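Local coordinates for sensor protein PfeS (Pseudomonas aeruginosa, PDB 3KYZ), which is a membrane-bound sensor histidine kinase that may activate its partner PfeR by phosphorylation, its sensor domain probably facing the periplasm, at residues D54-L59 / S78-M83; Y22-A27 / R84-P89. One frame throughout, in Å; residues are numbered along the deposited sequence.

Contact 1 of 2, residues D54-L59 / S78-M83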
loop_
_atom_site.group_PDB
_atom_site.type_symbol
_atom_site.label_atom_id
_atom_site.label_comp_id
_atom_site.label_asym_id
_atom_site.label_seq_id
_atom_site.Cartn_x
_atom_site.Cartn_y
_atom_site.Cartn_z
ATOM N N ASP A 54 1.059 6.317 21.325
ATOM C CA ASP A 54 -0.134 5.505 21.539
ATOM C C ASP A 54 -0.814 5.202 20.208
ATOM O O ASP A 54 -2.011 5.440 20.033
ATOM C CB ASP A 54 -1.104 6.216 22.493
ATOM C CG ASP A 54 -2.241 5.318 22.945
ATOM O OD1 ASP A 54 -2.071 4.078 22.915
ATOM O OD2 ASP A 54 -3.304 5.853 23.335
ATOM N N THR A 55 -0.040 4.673 19.266
ATOM C CA THR A 55 -0.553 4.433 17.930
ATOM C C THR A 55 0.256 3.345 17.240
ATOM O O THR A 55 1.390 3.044 17.646
ATOM C CB THR A 55 -0.521 5.726 17.087
ATOM O OG1 THR A 55 -1.343 5.559 15.926
ATOM C CG2 THR A 55 0.901 6.078 16.662
ATOM N N TRP A 56 -0.325 2.745 16.208
ATOM C CA TRP A 56 0.373 1.706 15.464
ATOM C C TRP A 56 1.539 2.288 14.658
ATOM O O TRP A 56 1.412 3.333 14.024
ATOM C CB TRP A 56 -0.587 0.957 14.542
ATOM C CG TRP A 56 0.054 -0.226 13.872
ATOM C CD1 TRP A 56 0.258 -1.463 14.414
ATOM C CD2 TRP A 56 0.574 -0.282 12.538
ATOM N NE1 TRP A 56 0.868 -2.289 13.496
ATOM C CE2 TRP A 56 1.078 -1.585 12.340
ATOM C CE3 TRP A 56 0.665 0.643 11.495
ATOM C CZ2 TRP A 56 1.655 -1.988 11.138
ATOM C CZ3 TRP A 56 1.234 0.242 10.306
ATOM C CH2 TRP A 56 1.722 -1.064 10.134
ATOM N N VAL A 57 2.668 1.584 14.681
ATOM C CA VAL A 57 3.866 2.007 13.975
ATOM C C VAL A 57 4.492 0.794 13.302
ATOM O O VAL A 57 4.442 -0.313 13.850
ATOM C CB VAL A 57 4.904 2.611 14.962
ATOM C CG1 VAL A 57 6.240 2.850 14.264
ATOM C CG2 VAL A 57 4.362 3.889 15.578
ATOM N N ALA A 58 5.074 0.992 12.120
ATOM C CA ALA A 58 5.897 -0.046 11.497
ATOM C C ALA A 58 7.066 0.592 10.755
ATOM O O ALA A 58 6.951 1.718 10.269
ATOM C CB ALA A 58 5.068 -0.914 10.540
ATOM N N LEU A 59 8.193 -0.111 10.704
ATOM C CA LEU A 59 9.290 0.250 9.817
ATOM C C LEU A 59 9.309 -0.828 8.762
ATOM O O LEU A 59 9.424 -2.003 9.089
ATOM C CB LEU A 59 10.627 0.266 10.566
ATOM C CG LEU A 59 10.924 1.545 11.356
ATOM C CD1 LEU A 59 9.881 1.763 12.446
ATOM C CD2 LEU A 59 12.321 1.490 11.946
ATOM N N SER A 78 -2.187 -5.183 5.568
ATOM C CA SER A 78 -3.344 -4.519 4.966
ATOM C C SER A 78 -3.360 -3.008 5.239
ATOM O O SER A 78 -4.028 -2.257 4.526
ATOM C CB SER A 78 -4.665 -5.172 5.407
ATOM O OG SER A 78 -5.064 -4.763 6.711
ATOM N N HIS A 79 -2.618 -2.567 6.255
ATOM C CA HIS A 79 -2.533 -1.137 6.568
ATOM C C HIS A 79 -1.647 -0.376 5.589
ATOM O O HIS A 79 -1.619 0.854 5.603
ATOM C CB HIS A 79 -1.927 -0.904 7.954
ATOM C CG HIS A 79 -2.642 -1.588 9.073
ATOM N ND1 HIS A 79 -2.067 -1.770 10.312
ATOM C CD2 HIS A 79 -3.881 -2.125 9.149
ATOM C CE1 HIS A 79 -2.920 -2.398 11.102
ATOM N NE2 HIS A 79 -4.027 -2.628 10.419
ATOM N N LEU A 80 -0.888 -1.105 4.779
ATOM C CA LEU A 80 0.134 -0.494 3.940
ATOM C C LEU A 80 -0.335 -0.097 2.547
ATOM O O LEU A 80 0.461 0.412 1.758
ATOM C CB LEU A 80 1.315 -1.452 3.785
ATOM C CG LEU A 80 1.955 -1.918 5.096
ATOM C CD1 LEU A 80 3.088 -2.895 4.788
ATOM C CD2 LEU A 80 2.445 -0.724 5.939
ATOM N N THR A 81 -1.606 -0.327 2.233
ATOM C CA THR A 81 -2.062 -0.233 0.845
ATOM C C THR A 81 -2.807 1.046 0.472
ATOM O O THR A 81 -2.936 1.351 -0.719
ATOM C CB THR A 81 -2.961 -1.438 0.469
ATOM O OG1 THR A 81 -4.059 -1.516 1.388
ATOM C CG2 THR A 81 -2.171 -2.735 0.513
ATOM N N PHE A 82 -3.296 1.787 1.471
ATOM C CA PHE A 82 -4.112 2.980 1.224
ATOM C C PHE A 82 -3.597 4.141 2.064
ATOM O O PHE A 82 -4.367 4.859 2.719
ATOM C CB PHE A 82 -5.596 2.716 1.529
ATOM C CG PHE A 82 -6.153 1.501 0.842
ATOM C CD1 PHE A 82 -6.186 1.423 -0.546
ATOM C CD2 PHE A 82 -6.670 0.448 1.583
ATOM C CE1 PHE A 82 -6.704 0.293 -1.181
ATOM C CE2 PHE A 82 -7.197 -0.677 0.957
ATOM C CZ PHE A 82 -7.208 -0.756 -0.429
HETATM N N MSE A 83 -2.279 4.316 2.036
HETATM C CA MSE A 83 -1.609 5.272 2.902
HETATM C C MSE A 83 -1.643 6.692 2.363
HETATM O O MSE A 83 -2.030 6.920 1.210
HETATM C CB MSE A 83 -0.172 4.820 3.160
HETATM C CG MSE A 83 -0.111 3.435 3.801
HETATM SE SE MSE A 83 1.596 3.043 4.626
HETATM C CE MSE A 83 2.627 2.623 3.047
#
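W56 and H79 form a T-shaped (edge-to-face) aromatic pair. It joins the residue leading into strand 57-60 to the loop after helix 74-77, within the sensor domain of this histidine kinase, a domain of the Cache clan. The strand belongs to a three-stranded antiparallel sheet and is, within this chain, an outer strand.

The ring pair carries most of the contact. H79 presents an edge, and its ND1 sits 3.5 Å above the W56 ring plane, over the centre. The planes stand at 88° and the six-membered ring of W56 and the H79 ring have centroids 4.7 Å apart. ND1 lies about equally far from all six atoms of that ring, with W56 CE2 nearest at 3.7 Å. The indole reaches H79 because CG of W56 is anti to the backbone N (chi1 -173°).

Polar partners outside the two segments hold both rings. W56 NE1 is hydrogen-bonded to E76 OE2, and H79 NE2 to E75 OE2. Both acidic residues come from helix 74-77, just before H79, so two neighbouring carboxylates of this short helix would limit the rotation of both rings. H79 also stacks with Y100 of strand 100-104.

Apolar contact is slighter. L80 comes to the rim of the indole, near its plane, and is buried. Beyond it the loop meets the second subunit, where L80 packs on L64 of that chain. Within the contact, the CD2 methyl of L80 lies 4.3 Å from CH2 of W56.

Contact 2 of 2, residues Y22-A27 / R84-P89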
loop_
_atom_site.group_PDB
_atom_site.type_symbol
_atom_site.label_atom_id
_atom_site.label_comp_id
_atom_site.label_asym_id
_atom_site.label_seq_id
_atom_site.Cartn_x
_atom_site.Cartn_y
_atom_site.Cartn_z
ATOM N N TYR A 22 7.475 17.467 12.463
ATOM C CA TYR A 22 7.572 16.596 13.632
ATOM C C TYR A 22 7.560 15.118 13.247
ATOM O O TYR A 22 8.402 14.330 13.694
ATOM C CB TYR A 22 6.404 16.880 14.563
ATOM C CG TYR A 22 6.481 16.242 15.926
ATOM C CD1 TYR A 22 7.433 16.660 16.845
ATOM C CD2 TYR A 22 5.572 15.265 16.319
ATOM C CE1 TYR A 22 7.500 16.118 18.103
ATOM C CE2 TYR A 22 5.636 14.706 17.595
ATOM C CZ TYR A 22 6.609 15.147 18.479
ATOM O OH TYR A 22 6.700 14.630 19.756
ATOM N N LEU A 23 6.593 14.736 12.422
ATOM C CA LEU A 23 6.485 13.342 12.017
ATOM C C LEU A 23 7.648 12.958 11.108
ATOM O O LEU A 23 8.170 11.846 11.196
ATOM C CB LEU A 23 5.135 13.067 11.350
ATOM C CG LEU A 23 3.919 13.242 12.271
ATOM C CD1 LEU A 23 2.614 12.994 11.519
ATOM C CD2 LEU A 23 4.020 12.344 13.510
ATOM N N ALA A 24 8.072 13.882 10.251
ATOM C CA ALA A 24 9.227 13.620 9.403
ATOM C C ALA A 24 10.469 13.358 10.252
ATOM O O ALA A 24 11.310 12.535 9.897
ATOM C CB ALA A 24 9.468 14.766 8.437
ATOM N N ASP A 25 10.586 14.048 11.379
ATOM C CA ASP A 25 11.737 13.825 12.243
ATOM C C ASP A 25 11.737 12.394 12.786
ATOM O O ASP A 25 12.795 11.790 12.948
ATOM C CB ASP A 25 11.787 14.844 13.386
ATOM C CG ASP A 25 12.922 14.565 14.342
ATOM O OD1 ASP A 25 14.059 14.985 14.054
ATOM O OD2 ASP A 25 12.680 13.900 15.368
ATOM N N TYR A 26 10.553 11.848 13.063
ATOM C CA TYR A 26 10.468 10.456 13.492
ATOM C C TYR A 26 11.013 9.509 12.420
ATOM O O TYR A 26 11.644 8.497 12.746
ATOM C CB TYR A 26 9.033 10.052 13.829
ATOM C CG TYR A 26 8.517 10.506 15.183
ATOM C CD1 TYR A 26 9.333 10.490 16.319
ATOM C CD2 TYR A 26 7.194 10.900 15.332
ATOM C CE1 TYR A 26 8.838 10.874 17.557
ATOM C CE2 TYR A 26 6.692 11.294 16.563
ATOM C CZ TYR A 26 7.516 11.277 17.672
ATOM O OH TYR A 26 7.010 11.650 18.895
ATOM N N ALA A 27 10.764 9.823 11.149
ATOM C CA ALA A 27 11.281 8.988 10.050
ATOM C C ALA A 27 12.806 9.044 9.986
ATOM O O ALA A 27 13.462 8.032 9.709
ATOM C CB ALA A 27 10.671 9.385 8.704
ATOM N N ARG A 84 -1.249 7.641 3.213
ATOM C CA ARG A 84 -1.170 9.052 2.838
ATOM C C ARG A 84 0.228 9.584 3.118
ATOM O O ARG A 84 0.859 9.188 4.104
ATOM C CB ARG A 84 -2.173 9.889 3.645
ATOM C CG ARG A 84 -3.577 9.311 3.724
ATOM C CD ARG A 84 -4.252 9.285 2.363
ATOM N NE ARG A 84 -4.598 10.630 1.915
ATOM C CZ ARG A 84 -4.965 10.939 0.676
ATOM N NH1 ARG A 84 -5.034 9.993 -0.257
ATOM N NH2 ARG A 84 -5.262 12.195 0.368
ATOM N N LYS A 85 0.712 10.485 2.268
ATOM C CA LYS A 85 1.954 11.199 2.557
ATOM C C LYS A 85 1.676 12.430 3.410
ATOM O O LYS A 85 0.537 12.899 3.487
ATOM C CB LYS A 85 2.682 11.589 1.271
ATOM C CG LYS A 85 3.236 10.394 0.501
ATOM C CD LYS A 85 4.136 10.862 -0.625
ATOM C CE LYS A 85 4.613 9.695 -1.477
ATOM N NZ LYS A 85 5.512 10.146 -2.573
ATOM N N LEU A 86 2.719 12.954 4.046
ATOM C CA LEU A 86 2.557 14.023 5.032
ATOM C C LEU A 86 1.862 15.275 4.497
ATOM O O LEU A 86 1.202 15.987 5.260
ATOM C CB LEU A 86 3.905 14.409 5.637
ATOM C CG LEU A 86 4.466 13.417 6.662
ATOM C CD1 LEU A 86 5.918 13.737 6.992
ATOM C CD2 LEU A 86 3.615 13.415 7.924
ATOM N N ASP A 87 2.023 15.563 3.209
ATOM C CA ASP A 87 1.432 16.781 2.649
ATOM C C ASP A 87 0.139 16.553 1.875
ATOM O O ASP A 87 -0.338 17.444 1.164
ATOM C CB ASP A 87 2.444 17.559 1.807
ATOM C CG ASP A 87 2.981 16.762 0.646
ATOM O OD1 ASP A 87 2.831 15.518 0.633
ATOM O OD2 ASP A 87 3.570 17.393 -0.259
ATOM N N TRP A 88 -0.435 15.363 2.021
ATOM C CA TRP A 88 -1.689 15.042 1.358
ATOM C C TRP A 88 -2.868 15.352 2.273
ATOM O O TRP A 88 -2.718 15.388 3.491
ATOM C CB TRP A 88 -1.725 13.556 0.984
ATOM C CG TRP A 88 -0.739 13.150 -0.067
ATOM C CD1 TRP A 88 0.222 13.933 -0.659
ATOM C CD2 TRP A 88 -0.621 11.852 -0.660
ATOM N NE1 TRP A 88 0.929 13.190 -1.584
ATOM C CE2 TRP A 88 0.434 11.910 -1.595
ATOM C CE3 TRP A 88 -1.302 10.644 -0.484
ATOM C CZ2 TRP A 88 0.816 10.808 -2.358
ATOM C CZ3 TRP A 88 -0.917 9.547 -1.237
ATOM C CH2 TRP A 88 0.131 9.640 -2.166
ATOM N N PRO A 89 -4.059 15.555 1.692
ATOM C CA PRO A 89 -5.247 15.737 2.535
ATOM C C PRO A 89 -5.449 14.542 3.470
ATOM O O PRO A 89 -5.189 13.406 3.070
ATOM C CB PRO A 89 -6.394 15.817 1.520
ATOM C CG PRO A 89 -5.745 16.194 0.226
ATOM C CD PRO A 89 -4.377 15.580 0.255
#
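L86 lays its two methyl groups against the helix 17-53, one on L23 and one on A24. Its CD2 meets L23 and its CD1 meets A24, so the fork straddles two successive residues of the helix. CG of L86 is anti to the carbonyl carbon (chi1 -75°), and with an extended second torsion (chi2 168°) this spreads CD1 toward A24 and CD2 toward L23.

On the L23 side one methyl, L86 CD2, meets both a methyl and the CB methylene: L23 CD1 and L23 CB are each 3.8 Å away. On the A24 side, L86 CD1 lies 4.0 Å from A24 CB and 3.9 Å from the backbone N of A24. No hydrogen bond crosses between the segments. Both L23 and L86 also touch I103 of strand 100-104, so the leucine pair extends an apolar layer between helix and sheet.

The loop is braced from within. L86 is the second residue of a type I beta turn, closed by W88 N to K85 O at 3.0 Å. R84 grips P89 O side-on with NE (3.1 Å) and NH2 (3.0 Å). P89 O lies close to the guanidinium plane, 7° out of it. One face of this guanidinium group lies against CE3 of W88. W88 in turn packs edge-to-face on F82 of the second subunit.

This is helix-to-loop hydrophobic packing beside the antiparallel sheet of a Cache-clan sensor domain.

Contact 1 and contact 2 have centres about 13 Å apart. Both segments of contact 1 fall between the two segments of contact 2 in sequence. Segments 78-83 and 84-89 are consecutive, so a single run after helix 74-77 serves both. It first meets the residue leading into strand 57-60 and then the long helix 17-53, the element before that strand in the chain. The contacts also touch: M83 O is 3.8 Å from W88 CZ3. The run thus joins the long helix to the lead-in of strand 57-60. Both contacts reach the second subunit, which places this loop at the interface between the two subunits of the assembly, in a sensor domain predicted to be periplasmic.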